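Local coordinates for Lin2722 protein (Listeria innocua, PDB 3DS8), which is of unknown function but belongs to the alpha/beta hydrolase clan and may be a serine hydrolase whose substrate has not been identified, at residues I7-S12 with W76-L80; L108-A112 with L124-V128; A112-A116 with E167-L172; A176-E180 with T193-T199; A207-I211 with F242-T247. One frame throughout, in Å; residues are numbered along the deposited sequence.

Contact 1: residues I7-S12 with W76-L80; sequences ILIHGS and WSKWL. With SO4 (sulfate ion), chain C; SO4 (sulfate ion), chain B.
Trp76 pushes the far edge of its six-membered ring against the backbone of His10 and Gly11, where strand 6-9 of the alpha/beta-hydrolase sheet runs out into a loop. Its CZ3 lies 3.2 Å from His10 O, near the ring plane, and Gly11 O also sits at this edge. The imidazole of His10 meets the six-membered ring obliquely, planes at 73° and centroids 5.0 Å apart, with His10 CE1 approaching Trp76 CH2. With chi1 at 60°, CG of His10 lies between the backbone N and the carbonyl carbon; this turns the ring edge to the next peptide, where ND1 donates to Gly11 O at 2.8 Å, almost straight and in the ring plane, though from 36° above the carbonyl plane. NE2 is bonded to Phe66 N, so both ring nitrogens are held and the imidazole is fixed in rotation. Nearer the start of the strand the contact becomes apolar: Ile9 CD1 meets Leu80 CD2, and Ile7 CD1 meets Leu80 CD1. The loop also binds two sulfates, probably from the crystallisation liquor. One takes the N-H of Gly11 and is shared with His222 of a possible Ser-His-Asp triad; the other accepts from Ser12 N and, through O4, from Ser12 OG.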
# COMPACT_ATOMS: atom_id res chain seq x y z
N ILE A 7 8.78 0.22 -2.86
CA ILE A 7 8.86 0.49 -1.42
C ILE A 7 7.90 -0.45 -0.66
O ILE A 7 6.71 -0.55 -0.99
CB ILE A 7 8.62 1.95 -1.08
CG1 ILE A 7 8.96 2.25 0.37
CG2 ILE A 7 7.20 2.40 -1.26
CD1 ILE A 7 9.26 3.69 0.59
N LEU A 8 8.42 -1.11 0.35
CA LEU A 8 7.65 -2.03 1.23
C LEU A 8 7.49 -1.37 2.59
O LEU A 8 8.48 -1.03 3.28
CB LEU A 8 8.34 -3.37 1.41
CG LEU A 8 8.63 -4.10 0.09
CD1 LEU A 8 9.39 -5.44 0.40
CD2 LEU A 8 7.37 -4.29 -0.79
N ILE A 9 6.24 -1.22 3.02
CA ILE A 9 5.92 -0.52 4.27
C ILE A 9 5.09 -1.42 5.20
O ILE A 9 4.04 -1.91 4.80
CB ILE A 9 5.21 0.82 4.05
CG1 ILE A 9 6.02 1.70 3.11
CG2 ILE A 9 4.99 1.50 5.40
CD1 ILE A 9 5.47 3.09 2.92
N HIS A 10 5.60 -1.57 6.41
CA HIS A 10 4.98 -2.38 7.46
C HIS A 10 3.68 -1.75 8.01
O HIS A 10 3.37 -0.58 7.73
CB HIS A 10 6.01 -2.61 8.59
CG HIS A 10 6.51 -1.34 9.23
ND1 HIS A 10 5.80 -0.67 10.20
CD2 HIS A 10 7.62 -0.61 8.99
CE1 HIS A 10 6.50 0.40 10.57
NE2 HIS A 10 7.60 0.46 9.85
N GLY A 11 2.98 -2.56 8.81
CA GLY A 11 1.83 -2.16 9.60
C GLY A 11 2.27 -1.63 10.95
O GLY A 11 3.47 -1.64 11.30
N SER A 12 1.31 -1.19 11.74
CA SER A 12 1.62 -0.68 13.06
C SER A 12 2.21 -1.82 13.89
O SER A 12 1.81 -3.02 13.76
CB SER A 12 0.42 0.05 13.69
OG SER A 12 -0.47 -0.84 14.31
N TRP A 76 2.96 9.18 9.27
CA TRP A 76 3.83 8.33 8.45
C TRP A 76 4.03 8.93 7.04
O TRP A 76 5.15 8.97 6.52
CB TRP A 76 3.27 6.92 8.34
CG TRP A 76 3.58 6.05 9.51
CD1 TRP A 76 4.09 6.41 10.71
CD2 TRP A 76 3.38 4.65 9.55
NE1 TRP A 76 4.21 5.30 11.53
CE2 TRP A 76 3.78 4.20 10.83
CE3 TRP A 76 2.92 3.72 8.61
CZ2 TRP A 76 3.70 2.85 11.21
CZ3 TRP A 76 2.86 2.37 8.99
CH2 TRP A 76 3.22 1.96 10.28
N SER A 77 2.95 9.34 6.40
CA SER A 77 3.05 9.91 5.05
C SER A 77 3.97 11.12 4.99
O SER A 77 4.75 11.26 4.04
CB SER A 77 1.68 10.28 4.55
OG SER A 77 1.72 10.82 3.24
N LYS A 78 3.84 12.04 5.96
CA LYS A 78 4.73 13.21 6.06
C LYS A 78 6.19 12.81 6.24
O LYS A 78 7.07 13.37 5.59
CB LYS A 78 4.31 14.10 7.23
CG LYS A 78 2.97 14.75 7.05
CD LYS A 78 2.66 15.68 8.23
CE LYS A 78 1.17 15.85 8.42
NZ LYS A 78 0.49 16.21 7.12
N TRP A 79 6.45 11.82 7.09
CA TRP A 79 7.82 11.34 7.30
C TRP A 79 8.37 10.59 6.07
O TRP A 79 9.55 10.73 5.73
CB TRP A 79 7.90 10.47 8.55
CG TRP A 79 7.47 11.17 9.77
CD1 TRP A 79 7.51 12.51 10.02
CD2 TRP A 79 6.91 10.56 10.93
NE1 TRP A 79 6.97 12.78 11.27
CE2 TRP A 79 6.60 11.59 11.85
CE3 TRP A 79 6.63 9.25 11.28
CZ2 TRP A 79 6.05 11.33 13.11
CZ3 TRP A 79 6.06 8.99 12.53
CH2 TRP A 79 5.81 10.02 13.43
N LEU A 80 7.51 9.83 5.42
CA LEU A 80 7.86 9.16 4.17
C LEU A 80 8.27 10.18 3.11
O LEU A 80 9.29 9.98 2.43
CB LEU A 80 6.69 8.31 3.68
CG LEU A 80 6.84 7.55 2.36
CD1 LEU A 80 7.98 6.56 2.48
CD2 LEU A 80 5.53 6.86 2.03
S SO4 C . 3.46 -5.98 10.39
O1 SO4 C . 3.64 -5.49 9.15
O2 SO4 C . 2.35 -6.97 10.49
O3 SO4 C . 4.68 -6.70 10.83
O4 SO4 C . 3.15 -4.88 11.35
S SO4 B . -2.67 -1.45 11.59
O1 SO4 B . -3.83 -1.01 10.78
O2 SO4 B . -2.72 -2.87 11.84
O3 SO4 B . -1.41 -1.19 10.89
O4 SO4 B . -2.73 -0.70 12.89

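Contact 2: residues L108-A112 with L124-V128; sequences LTYYA and LRKLV. With SO4 (sulfate ion), chain F.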
# COMPACT_ATOMS: atom_id res chain seq x y z
N LEU A 108 0.67 5.17 2.27
CA LEU A 108 0.83 5.32 0.83
C LEU A 108 -0.33 6.09 0.19
O LEU A 108 -0.13 6.73 -0.83
CB LEU A 108 1.01 3.96 0.17
CG LEU A 108 2.32 3.20 0.42
CD1 LEU A 108 2.24 1.76 -0.10
CD2 LEU A 108 3.51 3.97 -0.20
N THR A 109 -1.55 5.90 0.70
CA THR A 109 -2.73 6.54 0.14
C THR A 109 -2.70 8.06 0.43
O THR A 109 -2.92 8.89 -0.47
CB THR A 109 -3.99 5.89 0.69
OG1 THR A 109 -3.97 4.49 0.35
CG2 THR A 109 -5.29 6.56 0.14
N TYR A 110 -2.35 8.45 1.64
CA TYR A 110 -2.05 9.86 1.90
C TYR A 110 -0.94 10.37 0.98
O TYR A 110 -1.03 11.47 0.44
CB TYR A 110 -1.62 10.07 3.36
CG TYR A 110 -2.75 10.18 4.30
CD1 TYR A 110 -3.52 11.33 4.35
CD2 TYR A 110 -3.07 9.14 5.17
CE1 TYR A 110 -4.58 11.44 5.24
CE2 TYR A 110 -4.12 9.24 6.07
CZ TYR A 110 -4.87 10.38 6.09
OH TYR A 110 -5.93 10.55 6.98
N TYR A 111 0.13 9.60 0.80
CA TYR A 111 1.24 10.03 -0.11
C TYR A 111 0.74 10.24 -1.55
O TYR A 111 1.06 11.20 -2.22
CB TYR A 111 2.33 8.97 -0.05
CG TYR A 111 3.61 9.29 -0.80
CD1 TYR A 111 4.71 9.84 -0.15
CD2 TYR A 111 3.72 9.00 -2.17
CE1 TYR A 111 5.90 10.09 -0.87
CE2 TYR A 111 4.89 9.25 -2.90
CZ TYR A 111 5.96 9.79 -2.25
OH TYR A 111 7.09 9.98 -2.99
N ALA A 112 -0.11 9.32 -2.01
CA ALA A 112 -0.67 9.40 -3.33
C ALA A 112 -1.53 10.63 -3.51
O ALA A 112 -1.52 11.26 -4.61
CB ALA A 112 -1.51 8.14 -3.60
N LEU A 124 4.15 8.08 -7.01
CA LEU A 124 3.67 6.70 -6.78
C LEU A 124 2.92 6.24 -8.04
O LEU A 124 2.10 6.96 -8.58
CB LEU A 124 2.73 6.64 -5.58
CG LEU A 124 2.39 5.31 -4.96
CD1 LEU A 124 3.64 4.55 -4.49
CD2 LEU A 124 1.42 5.59 -3.78
N ARG A 125 3.28 5.08 -8.53
CA ARG A 125 2.69 4.49 -9.70
C ARG A 125 1.73 3.36 -9.30
O ARG A 125 0.51 3.51 -9.41
CB ARG A 125 3.78 4.00 -10.65
CG ARG A 125 3.22 3.39 -11.94
CD ARG A 125 4.27 2.76 -12.81
NE ARG A 125 4.88 1.58 -12.22
CZ ARG A 125 5.57 0.68 -12.92
NH1 ARG A 125 5.72 0.83 -14.24
NH2 ARG A 125 6.07 -0.37 -12.32
N LYS A 126 2.26 2.24 -8.83
CA LYS A 126 1.41 1.14 -8.34
C LYS A 126 1.36 1.21 -6.82
O LYS A 126 2.40 1.41 -6.19
CB LYS A 126 1.96 -0.19 -8.75
CG LYS A 126 1.95 -0.40 -10.27
CD LYS A 126 2.71 -1.63 -10.64
CE LYS A 126 2.76 -1.87 -12.10
NZ LYS A 126 1.54 -2.44 -12.70
N LEU A 127 0.19 1.02 -6.25
CA LEU A 127 -0.06 1.08 -4.82
C LEU A 127 -0.81 -0.19 -4.44
O LEU A 127 -1.94 -0.39 -4.88
CB LEU A 127 -0.91 2.29 -4.44
CG LEU A 127 -1.07 2.70 -2.97
CD1 LEU A 127 -1.82 4.08 -2.93
CD2 LEU A 127 -1.76 1.61 -2.13
N VAL A 128 -0.18 -1.05 -3.66
CA VAL A 128 -0.82 -2.24 -3.10
C VAL A 128 -1.05 -2.06 -1.60
O VAL A 128 -0.13 -1.75 -0.81
CB VAL A 128 0.03 -3.53 -3.34
CG1 VAL A 128 -0.69 -4.78 -2.76
CG2 VAL A 128 0.33 -3.74 -4.83
S SO4 F . 1.73 0.02 -15.96
O1 SO4 F . 2.42 0.57 -17.15
O2 SO4 F . 0.34 -0.27 -16.41
O3 SO4 F . 2.42 -1.20 -15.47
O4 SO4 F . 1.85 0.95 -14.82
O HOH W 1 2.50 10.35 -5.17
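Leu124 and Leu127 supply most of the apolar contact, both directed from the strand at the helix. One methyl of Leu124, CD2, comes within 3.5 Å of Leu108 O and 3.9 Å of Ala112 CB, spanning a single helical turn. Leu127 has CG anti to the backbone N (chi1 -168°), which carries the branch to the helix: CG faces Leu108 CB at 4.0 Å, while CD1 reaches Ala112 CB and, at about a right angle, the side chain of Thr109. At one border Tyr111 presents the edge of its ring, CD2, to Leu124 CB at 4.3 Å. These residues close a beta-alpha-beta crossover of the alpha/beta-hydrolase fold, in which helix 103-114 follows strand 95-101 and residues 108-112 run roughly antiparallel to residues 124-128. Polar groups find partners elsewhere: Thr109 OG1 bonds to Gly105 O and Tyr111 OH to Pro122 O. A single water links Tyr111 O and Leu124 N by two weak bonds. Charge lies on the other side of the strand, where Lys126 NZ is shared among O3 of a sulfate, at 3.2 Å, the carboxylate of Glu173 and backbone oxygens including Phe242 O. Arg125 pairs with Asp97, while a face of its guanidinium lies under the same sulfate oxygen.

Contact 3: residues A112-A116 with E167-L172; sequences AEDYA and EVSPDL
Ala116 and Glu113 meet Glu167 and Ser169 without one direct hydrogen bond; two waters make the polar links between residues 112-116, at the end of helix 103-114, and the loop 167-172. The first takes the proton of Ser169 N at 2.9 Å and gives one to Ala112 O at 2.8 Å. The second accepts from Ala116 N and donates to Glu113 O, at 2.6 Å, and to Glu167 O, at 3.2 Å. Carbonyls of the last helical turn are thereby satisfied through water near the end of the helix. Carbon also meets backbone oxygen directly: Ala116 CB sits 3.3 Å from Glu167 O, and Glu167 CB lies 3.2 Å from Glu113 O. The Glu167 chain bends at chi2 (-60°), which leads its carboxylate away from the helix. Glu113 and Val168 instead run side by side and point the same way, with Glu113 CG against Val168 CG1 at 3.7 Å. Deeper in, Leu172 brings CD2 to the methyl of Ala112. The loop is shaped by its own bonds: Ser169 OG accepts from Asp171 N in an ST turn, and Leu172 N closes onto Ser169 O across a type I beta turn from Ser169 to Leu172. The turn leads into strand 173-180 of the alpha/beta-hydrolase sheet and sets this connection against the C-terminal end of helix 103-114, which follows the putative nucleophile elbow.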
# COMPACT_ATOMS: atom_id res chain seq x y z
N ALA A 112 -0.11 9.32 -2.01
CA ALA A 112 -0.67 9.40 -3.33
C ALA A 112 -1.53 10.63 -3.51
O ALA A 112 -1.52 11.26 -4.61
CB ALA A 112 -1.51 8.14 -3.60
N GLU A 113 -2.29 10.98 -2.48
CA GLU A 113 -3.15 12.15 -2.55
C GLU A 113 -2.45 13.47 -2.32
O GLU A 113 -2.90 14.50 -2.86
CB GLU A 113 -4.39 12.02 -1.63
CG GLU A 113 -5.36 10.97 -2.14
CD GLU A 113 -6.69 11.00 -1.46
OE1 GLU A 113 -6.77 11.59 -0.36
OE2 GLU A 113 -7.67 10.45 -2.05
N ASP A 114 -1.37 13.48 -1.54
CA ASP A 114 -0.82 14.71 -1.05
C ASP A 114 0.38 15.17 -1.86
O ASP A 114 0.69 16.34 -1.85
CB ASP A 114 -0.41 14.58 0.42
CG ASP A 114 -1.59 14.49 1.36
OD1 ASP A 114 -2.75 14.71 0.94
OD2 ASP A 114 -1.35 14.16 2.54
N TYR A 115 1.07 14.26 -2.53
CA TYR A 115 2.32 14.61 -3.25
C TYR A 115 2.42 14.25 -4.73
O TYR A 115 3.51 14.28 -5.29
CB TYR A 115 3.53 14.00 -2.52
CG TYR A 115 3.48 14.28 -1.04
CD1 TYR A 115 3.47 15.57 -0.57
CD2 TYR A 115 3.34 13.24 -0.13
CE1 TYR A 115 3.37 15.82 0.80
CE2 TYR A 115 3.26 13.46 1.20
CZ TYR A 115 3.27 14.73 1.69
OH TYR A 115 3.19 14.94 3.05
N ALA A 116 1.30 13.89 -5.38
CA ALA A 116 1.33 13.53 -6.81
C ALA A 116 2.01 14.60 -7.71
O ALA A 116 2.72 14.26 -8.67
CB ALA A 116 -0.10 13.23 -7.30
N GLU A 167 -6.78 14.55 -6.48
CA GLU A 167 -5.37 14.88 -6.49
C GLU A 167 -4.49 13.70 -6.90
O GLU A 167 -3.29 13.90 -7.14
CB GLU A 167 -4.93 15.39 -5.12
CG GLU A 167 -5.77 16.54 -4.63
CD GLU A 167 -5.73 17.73 -5.55
OE1 GLU A 167 -4.62 18.19 -5.84
OE2 GLU A 167 -6.81 18.17 -6.01
N VAL A 168 -5.05 12.49 -7.00
CA VAL A 168 -4.18 11.35 -7.34
C VAL A 168 -3.69 11.47 -8.77
O VAL A 168 -4.33 12.09 -9.62
CB VAL A 168 -4.82 9.95 -7.07
CG1 VAL A 168 -5.37 9.88 -5.65
CG2 VAL A 168 -5.90 9.64 -8.08
N SER A 169 -2.50 10.92 -9.01
CA SER A 169 -1.96 10.80 -10.33
C SER A 169 -2.97 10.05 -11.20
O SER A 169 -3.49 9.01 -10.80
CB SER A 169 -0.63 10.02 -10.32
OG SER A 169 -0.18 9.73 -11.65
N PRO A 170 -3.23 10.57 -12.39
CA PRO A 170 -4.12 9.83 -13.27
C PRO A 170 -3.50 8.54 -13.77
O PRO A 170 -4.21 7.76 -14.38
CB PRO A 170 -4.34 10.79 -14.44
CG PRO A 170 -3.22 11.71 -14.41
CD PRO A 170 -2.70 11.78 -13.03
N ASP A 171 -2.21 8.30 -13.52
CA ASP A 171 -1.59 7.02 -13.85
C ASP A 171 -1.51 6.03 -12.69
O ASP A 171 -0.98 4.92 -12.85
CB ASP A 171 -0.19 7.25 -14.44
CG ASP A 171 -0.25 8.06 -15.71
OD1 ASP A 171 -1.11 7.77 -16.56
OD2 ASP A 171 0.54 9.01 -15.83
N LEU A 172 -2.03 6.42 -11.53
CA LEU A 172 -1.99 5.56 -10.33
C LEU A 172 -2.72 4.24 -10.60
O LEU A 172 -3.77 4.22 -11.23
CB LEU A 172 -2.59 6.23 -9.12
CG LEU A 172 -2.36 5.56 -7.74
CD1 LEU A 172 -0.92 5.70 -7.31
CD2 LEU A 172 -3.32 6.06 -6.65
O HOH W 2 -1.19 9.61 -6.84
O HOH W 3 -1.38 14.99 -4.87

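Contact 4: residues A176-E180 with T193-T199; sequences AIAGE and TISSLAT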
# COMPACT_ATOMS: atom_id res chain seq x y z
N ALA A 176 -6.29 -3.34 -3.87
CA ALA A 176 -6.72 -3.47 -2.49
C ALA A 176 -6.98 -4.94 -2.18
O ALA A 176 -7.88 -5.59 -2.75
CB ALA A 176 -8.01 -2.65 -2.21
N ILE A 177 -6.15 -5.46 -1.29
CA ILE A 177 -6.27 -6.81 -0.78
C ILE A 177 -6.93 -6.83 0.57
O ILE A 177 -6.54 -6.05 1.49
CB ILE A 177 -4.87 -7.46 -0.71
CG1 ILE A 177 -4.34 -7.73 -2.13
CG2 ILE A 177 -4.91 -8.75 0.14
CD1 ILE A 177 -2.89 -8.21 -2.16
N ALA A 178 -7.98 -7.63 0.71
CA ALA A 178 -8.74 -7.69 1.93
C ALA A 178 -8.92 -9.11 2.39
O ALA A 178 -9.05 -10.03 1.57
CB ALA A 178 -10.11 -7.05 1.77
N GLY A 179 -8.91 -9.31 3.71
CA GLY A 179 -9.26 -10.62 4.29
C GLY A 179 -10.66 -10.66 4.90
O GLY A 179 -11.20 -9.65 5.40
N GLU A 180 -11.25 -11.84 4.87
CA GLU A 180 -12.52 -12.11 5.47
C GLU A 180 -12.35 -13.51 6.14
O GLU A 180 -12.02 -14.51 5.46
CB GLU A 180 -13.60 -12.08 4.39
CG GLU A 180 -14.90 -12.36 4.87
CD GLU A 180 -15.99 -12.20 3.81
OE1 GLU A 180 -15.89 -12.81 2.71
OE2 GLU A 180 -16.97 -11.52 4.13
N THR A 193 -13.86 -6.18 6.58
CA THR A 193 -13.50 -6.40 5.20
C THR A 193 -13.85 -5.22 4.33
O THR A 193 -13.05 -4.77 3.50
CB THR A 193 -14.19 -7.69 4.68
OG1 THR A 193 -13.89 -8.77 5.56
CG2 THR A 193 -13.71 -8.01 3.31
N ILE A 194 -15.02 -4.63 4.60
CA ILE A 194 -15.44 -3.47 3.84
C ILE A 194 -14.52 -2.24 4.01
O ILE A 194 -14.31 -1.49 3.07
CB ILE A 194 -16.90 -3.14 4.16
CG1 ILE A 194 -17.78 -4.18 3.41
CG2 ILE A 194 -17.27 -1.67 3.78
CD1 ILE A 194 -19.09 -4.32 3.94
N SER A 195 -14.00 -2.05 5.21
CA SER A 195 -13.05 -0.95 5.50
C SER A 195 -11.83 -1.11 4.64
O SER A 195 -11.32 -0.15 4.07
CB SER A 195 -12.64 -0.94 6.96
OG SER A 195 -11.74 0.13 7.21
N SER A 196 -11.35 -2.34 4.51
CA SER A 196 -10.18 -2.63 3.66
C SER A 196 -10.40 -2.55 2.14
O SER A 196 -9.43 -2.60 1.36
CB SER A 196 -9.49 -3.95 4.08
OG SER A 196 -10.39 -4.95 4.39
N LEU A 197 -11.67 -2.41 1.73
CA LEU A 197 -12.06 -2.21 0.34
C LEU A 197 -12.65 -0.85 0.07
O LEU A 197 -13.08 -0.59 -1.06
CB LEU A 197 -13.07 -3.27 -0.04
CG LEU A 197 -12.64 -4.74 0.01
CD1 LEU A 197 -13.94 -5.59 -0.16
CD2 LEU A 197 -11.59 -5.07 -1.03
N ALA A 198 -12.63 0.04 1.05
CA ALA A 198 -13.37 1.30 0.94
C ALA A 198 -12.73 2.27 -0.06
O ALA A 198 -13.36 3.23 -0.48
CB ALA A 198 -13.57 1.92 2.30
N THR A 199 -11.51 1.95 -0.52
CA THR A 199 -10.94 2.53 -1.73
C THR A 199 -11.91 2.53 -2.91
O THR A 199 -11.79 3.37 -3.79
CB THR A 199 -9.64 1.78 -2.13
OG1 THR A 199 -9.77 0.39 -1.81
CG2 THR A 199 -8.42 2.38 -1.38
O HOH W 4 -6.71 -3.00 1.93
O HOH W 5 -8.43 -6.99 5.33
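Thr193 and Glu180 cross at about a right angle at the end of strand 173-180, where the short, weakly bonded helix 193-196 lies over the strand within a beta-alpha-beta unit of the alpha/beta-hydrolase sheet. Because chi1 of Thr193 is -53°, OG1 lies anti to its carbonyl carbon and faces the strand, donating to Gly179 O at 2.8 Å from a position tilted 23° off the carbonyl plane. Thr193 OG1 also rests against Glu180 CB, and CG2 of Thr193 reaches Ala178 CB. That alanine methyl points toward the opposing segment and is met from several directions: Ser196 OG stands 3.4 Å from Ala178 CB, and Leu197 brings CD2 to 3.7 Å from it. Ala176, two residues earlier on the same strand face, turns its methyl to Thr199 OG1 and Ser196 O; Thr199 OG1 has its own bond to Tyr210 OH. Ser196 OG donates back to Thr193 O at 2.8 Å, a side-chain bond within the single short turn. Gly179 also touches residues of a possible Ser-His-Asp triad, which places the contact beside the putative active site. A water accepts from Gly179 N at 2.9 Å and donates to Ser196 OG at 3.0 Å.

Contact 5: residues A207-I211 with F242-T247; sequences AKAYI and FKTDET. With SO4 (sulfate ion), chain F.
The Lys208 chain leaves the backbone with CG anti to N (chi1 -178°) and then bends at chi3 (72°), bringing its amino group to the loop 242-247. There NZ donates to Thr244 O at 2.8 Å, approaching the oxygen from a direction tilted 22° off the carbonyl plane. Its CE meets Thr244 CG2 at 3.8 Å as the two side chains come tip to tip. The ring of Phe242 lies against strand 209-216: Ile211 CD1 sits over one face, 4.1 Å from the ring centroid, as a CH-pi contact, while Ala209 CB touches the edge at CE2. At the loop's far end Thr247 CA makes a C-H...O approach of 3.2 Å to Lys208 O, and a water joins Ala207 O to Thr247 OG1. Thr244 OG1 donates to Glu246 O at 2.6 Å. The contact lays the linker between helix 229-240 and strand 248-250 along the start of strand 209-216 in the alpha/beta-hydrolase sheet. A sulfate accepts from Thr244 N at 3.0 Å and, weakly, from Lys243 NZ, and is also held by Lys126. The cluster of lysines and Arg125 probably attracts anions here, with Glu173, and Asp245 at longer range, offsetting part of the charge.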
# COMPACT_ATOMS: atom_id res chain seq x y z
N ALA A 207 -7.92 7.02 -10.17
CA ALA A 207 -6.79 6.19 -10.56
C ALA A 207 -7.03 5.58 -11.92
O ALA A 207 -8.20 5.41 -12.33
CB ALA A 207 -6.63 5.10 -9.54
N LYS A 208 -5.96 5.23 -12.62
CA LYS A 208 -6.06 4.52 -13.88
C LYS A 208 -6.64 3.11 -13.66
O LYS A 208 -7.49 2.65 -14.42
CB LYS A 208 -4.71 4.43 -14.58
CG LYS A 208 -4.80 3.73 -15.90
CD LYS A 208 -3.55 3.86 -16.66
CE LYS A 208 -2.44 3.03 -16.07
NZ LYS A 208 -1.20 3.10 -16.93
N ALA A 209 -6.19 2.43 -12.61
CA ALA A 209 -6.62 1.08 -12.34
C ALA A 209 -6.97 0.95 -10.87
O ALA A 209 -6.32 1.53 -10.00
CB ALA A 209 -5.54 0.08 -12.70
N TYR A 210 -8.02 0.19 -10.60
CA TYR A 210 -8.39 -0.14 -9.25
C TYR A 210 -8.89 -1.57 -9.27
O TYR A 210 -9.85 -1.85 -9.95
CB TYR A 210 -9.50 0.76 -8.71
CG TYR A 210 -9.98 0.31 -7.37
CD1 TYR A 210 -9.16 0.38 -6.25
CD2 TYR A 210 -11.27 -0.26 -7.21
CE1 TYR A 210 -9.59 -0.11 -5.00
CE2 TYR A 210 -11.72 -0.69 -5.95
CZ TYR A 210 -10.84 -0.62 -4.85
OH TYR A 210 -11.29 -1.05 -3.61
N ILE A 211 -8.21 -2.44 -8.54
CA ILE A 211 -8.52 -3.87 -8.47
C ILE A 211 -8.67 -4.31 -7.03
O ILE A 211 -7.86 -3.91 -6.18
CB ILE A 211 -7.39 -4.68 -9.15
CG1 ILE A 211 -7.18 -4.21 -10.61
CG2 ILE A 211 -7.67 -6.19 -9.03
CD1 ILE A 211 -6.21 -5.11 -11.44
N PHE A 242 0.75 -7.18 -14.52
CA PHE A 242 -0.36 -6.30 -14.84
C PHE A 242 0.13 -5.04 -15.54
O PHE A 242 0.96 -4.30 -15.01
CB PHE A 242 -1.16 -5.94 -13.60
CG PHE A 242 -2.28 -4.96 -13.88
CD1 PHE A 242 -3.36 -5.34 -14.61
CD2 PHE A 242 -2.22 -3.64 -13.42
CE1 PHE A 242 -4.40 -4.45 -14.90
CE2 PHE A 242 -3.25 -2.73 -13.71
CZ PHE A 242 -4.34 -3.15 -14.44
N LYS A 243 -0.44 -4.77 -16.71
CA LYS A 243 -0.09 -3.56 -17.44
C LYS A 243 -1.36 -3.08 -18.12
O LYS A 243 -2.13 -3.89 -18.63
CB LYS A 243 0.99 -3.86 -18.48
CG LYS A 243 2.39 -4.27 -17.93
CD LYS A 243 3.34 -3.03 -17.71
CE LYS A 243 4.64 -3.33 -16.86
NZ LYS A 243 5.39 -2.06 -16.36
N THR A 244 -1.61 -1.78 -18.12
CA THR A 244 -2.78 -1.25 -18.83
C THR A 244 -2.50 0.19 -19.24
O THR A 244 -1.79 0.92 -18.56
CB THR A 244 -4.11 -1.32 -17.94
OG1 THR A 244 -5.27 -1.03 -18.76
CG2 THR A 244 -4.04 -0.35 -16.76
N ASP A 245 -3.02 0.56 -20.40
CA ASP A 245 -3.13 1.97 -20.75
C ASP A 245 -4.56 2.47 -20.59
O ASP A 245 -4.78 3.69 -20.39
CB ASP A 245 -2.63 2.17 -22.17
CG ASP A 245 -1.15 1.89 -22.29
OD1 ASP A 245 -0.39 2.29 -21.36
OD2 ASP A 245 -0.76 1.28 -23.31
N GLU A 246 -5.53 1.55 -20.66
CA GLU A 246 -6.94 1.90 -20.45
C GLU A 246 -7.28 1.80 -18.98
O GLU A 246 -6.64 1.10 -18.21
CB GLU A 246 -7.88 1.00 -21.27
CG GLU A 246 -7.92 -0.46 -20.84
CD GLU A 246 -8.68 -1.40 -21.79
OE1 GLU A 246 -9.49 -0.92 -22.62
OE2 GLU A 246 -8.47 -2.65 -21.65
N THR A 247 -8.33 2.50 -18.60
CA THR A 247 -8.85 2.41 -17.26
C THR A 247 -9.34 0.99 -16.99
O THR A 247 -9.94 0.34 -17.88
CB THR A 247 -9.99 3.42 -17.09
OG1 THR A 247 -9.45 4.75 -17.17
CG2 THR A 247 -10.69 3.24 -15.79
S SO4 F . 1.73 0.02 -15.96
O1 SO4 F . 2.42 0.57 -17.15
O2 SO4 F . 0.34 -0.27 -16.41
O3 SO4 F . 2.42 -1.20 -15.47
O4 SO4 F . 1.85 0.95 -14.82
O HOH W 6 -9.00 6.53 -15.01

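In the fold
Contacts 1, 2, 4 and 5 all reach one mixed sheet; contact 3 lies at its border, between a helix end and a loop. They follow one another along the chain, except that contacts 2 and 3 both start on helix 103-114 and share Ala112. Contact 1 touches contact 2 where Ile9 meets Leu108, their centres 11 Å apart. Contacts 2 and 3 lie closest, at 7 Å between centres. Strands 123-130, 173-180 and 209-216 are successive neighbours and connect contacts 2, 4 and 5; Tyr210 links contact 5 to Thr199 of contact 4. Contacts 1 and 5 are farthest apart, about 24 Å between centres. Contacts 1, 2 and 4 border a putative catalytic site, whereas contact 5 lies next to outermost strand 248-250.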